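Local structure of oxidoreductase, 2OG-Fe(II) oxygenase family (Burkholderia pseudomallei, 6N1F) at residues 93-98 with 103-108. The protein binds iron and probably acts as an oxidoreductase of the iron- and 2-oxoglutarate-dependent oxygenase family. Residues are numbered along the deposited sequence; the frame is centred on the assembly and turned at random.
Sequences IMVDRA and QLVNLP
V95 and Q103 face each other as the hydrogen-bonded pair of a short antiparallel hairpin, and two backbone bonds close the ring between them: V95 N to Q103 O at 3.0 Å and Q103 N to V95 O at 2.9 Å. Two residues further along each strand, V105 N donates to I93 O at 3.1 Å. Between these lies the non-hydrogen-bonded pair M94 and L104, where the alpha carbon of M94 makes a CH...O contact with Q103 O.

The apolar contacts fall on both faces of the ribbon. On one, M94, a selenomethionine, leaves the backbone with CG anti to N (chi1 171°) and bends at chi3, which brings its terminal CE over the neighbouring strand, 3.6 Å from L104 CG and 3.5 Å from L104 N. On the other, V95 and V105 meet at about a right angle, with V95 CG2 3.8 Å from V105 CG1.

This second face also carries the polar side-chain contact. R97 is extended from CG to NE and passes V95, whose CG2 lies over one face of the guanidinium, toward its rim. Its NH1 gives a bent hydrogen bond to Q103 OE1 (2.8 Å, 132° at the hydrogen); the amide and guanidinium planes stand 76° apart. NH1 is shared with a salt bridge to E100, in the turn between the strands.

The hairpin lies at the protein surface, away from the iron site, where the chain turns a corner at I93 after strand 88-92. I93 and M94 both hydrogen-bond through the backbone to C141 of strand 137-147, a classic beta bulge, while M94 and L104 rest on L114 of helix 109-117.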
loop_
_atom_site.group_PDB
_atom_site.type_symbol
_atom_site.label_atom_id
_atom_site.label_comp_id
_atom_site.label_asym_id
_atom_site.label_seq_id
_atom_site.Cartn_x
_atom_site.Cartn_y
_atom_site.Cartn_z
ATOM N N ILE A 93 6.915 10.080 -2.889
ATOM C CA ILE A 93 8.109 9.453 -3.427
ATOM C C ILE A 93 8.035 9.359 -4.945
ATOM O O ILE A 93 8.973 9.730 -5.654
ATOM C CB ILE A 93 8.315 8.061 -2.790
ATOM C CG1 ILE A 93 8.820 8.213 -1.348
ATOM C CG2 ILE A 93 9.274 7.222 -3.622
ATOM C CD1 ILE A 93 8.202 7.224 -0.326
HETATM N N MSE A 94 6.907 8.892 -5.457
HETATM C CA MSE A 94 6.650 8.847 -6.882
HETATM C C MSE A 94 5.227 9.298 -7.212
HETATM O O MSE A 94 4.282 8.850 -6.559
HETATM C CB MSE A 94 6.877 7.441 -7.379
HETATM C CG MSE A 94 6.452 7.210 -8.776
HETATM SE SE MSE A 94 7.558 5.773 -9.433
HETATM C CE MSE A 94 9.165 6.776 -9.839
ATOM N N VAL A 95 5.075 10.166 -8.219
ATOM C CA VAL A 95 3.774 10.689 -8.622
ATOM C C VAL A 95 3.391 10.092 -9.973
ATOM O O VAL A 95 4.242 9.679 -10.764
ATOM C CB VAL A 95 3.759 12.232 -8.687
ATOM C CG1 VAL A 95 4.172 12.840 -7.359
ATOM C CG2 VAL A 95 4.655 12.727 -9.802
ATOM N N ASP A 96 2.078 10.078 -10.250
ATOM C CA ASP A 96 1.521 9.414 -11.432
ATOM C C ASP A 96 0.280 10.176 -11.921
ATOM O O ASP A 96 -0.849 9.688 -11.871
ATOM C CB ASP A 96 1.188 7.952 -11.123
ATOM C CG ASP A 96 0.797 7.170 -12.359
ATOM O OD1 ASP A 96 1.087 7.648 -13.473
ATOM O OD2 ASP A 96 0.195 6.084 -12.217
ATOM N N ARG A 97 0.495 11.384 -12.444
ATOM C CA ARG A 97 -0.607 12.281 -12.782
ATOM C C ARG A 97 -1.358 11.840 -14.036
ATOM O O ARG A 97 -0.793 11.224 -14.947
ATOM C CB ARG A 97 -0.097 13.704 -12.988
ATOM C CG ARG A 97 0.533 14.299 -11.760
ATOM C CD ARG A 97 0.856 15.753 -11.970
ATOM N NE ARG A 97 1.919 16.167 -11.065
ATOM C CZ ARG A 97 3.210 16.133 -11.371
ATOM N NH1 ARG A 97 3.602 15.710 -12.567
ATOM N NH2 ARG A 97 4.113 16.526 -10.483
ATOM N N ALA A 98 -2.645 12.202 -14.083
ATOM C CA ALA A 98 -3.512 11.837 -15.199
ATOM C C ALA A 98 -2.916 12.301 -16.518
ATOM O O ALA A 98 -2.537 13.465 -16.671
ATOM C CB ALA A 98 -4.905 12.443 -15.012
ATOM N N GLN A 103 6.677 9.562 -12.374
ATOM C CA GLN A 103 7.823 10.446 -12.192
ATOM C C GLN A 103 8.368 10.321 -10.782
ATOM O O GLN A 103 7.607 10.405 -9.813
ATOM C CB GLN A 103 7.432 11.903 -12.446
ATOM C CG GLN A 103 7.007 12.195 -13.870
ATOM C CD GLN A 103 6.411 13.563 -14.017
ATOM O OE1 GLN A 103 5.876 14.136 -13.056
ATOM N NE2 GLN A 103 6.485 14.103 -15.219
ATOM N N LEU A 104 9.681 10.139 -10.668
ATOM C CA LEU A 104 10.353 10.261 -9.379
ATOM C C LEU A 104 10.320 11.712 -8.918
ATOM O O LEU A 104 10.491 12.636 -9.719
ATOM C CB LEU A 104 11.809 9.798 -9.484
ATOM C CG LEU A 104 12.234 8.417 -8.998
ATOM C CD1 LEU A 104 13.723 8.225 -9.227
ATOM C CD2 LEU A 104 11.899 8.261 -7.527
ATOM N N VAL A 105 10.097 11.913 -7.616
ATOM C CA VAL A 105 10.060 13.244 -7.022
ATOM C C VAL A 105 10.740 13.186 -5.665
ATOM O O VAL A 105 10.905 12.117 -5.076
ATOM C CB VAL A 105 8.624 13.802 -6.858
ATOM C CG1 VAL A 105 7.910 13.882 -8.196
ATOM C CG2 VAL A 105 7.827 12.955 -5.870
ATOM N N ASN A 106 11.129 14.362 -5.169
ATOM C CA ASN A 106 11.779 14.508 -3.862
ATOM C C ASN A 106 13.097 13.741 -3.781
ATOM O O ASN A 106 13.420 13.143 -2.756
ATOM C CB ASN A 106 10.846 14.088 -2.732
ATOM C CG ASN A 106 9.699 15.040 -2.575
ATOM O OD1 ASN A 106 9.807 16.199 -2.965
ATOM N ND2 ASN A 106 8.589 14.569 -2.019
ATOM N N LEU A 107 13.871 13.770 -4.865
ATOM C CA LEU A 107 15.200 13.174 -4.861
ATOM C C LEU A 107 16.083 13.840 -3.802
ATOM O O LEU A 107 15.842 14.986 -3.413
ATOM C CB LEU A 107 15.831 13.310 -6.247
ATOM C CG LEU A 107 15.157 12.485 -7.345
ATOM C CD1 LEU A 107 15.565 12.959 -8.729
ATOM C CD2 LEU A 107 15.494 11.023 -7.159
ATOM N N PRO A 108 17.130 13.142 -3.318
ATOM C CA PRO A 108 17.602 11.802 -3.681
ATOM C C PRO A 108 17.041 10.670 -2.816
ATOM O O PRO A 108 17.110 9.511 -3.217
ATOM C CB PRO A 108 19.111 11.918 -3.472
ATOM C CG PRO A 108 19.210 12.786 -2.253
ATOM C CD PRO A 108 18.038 13.771 -2.340
#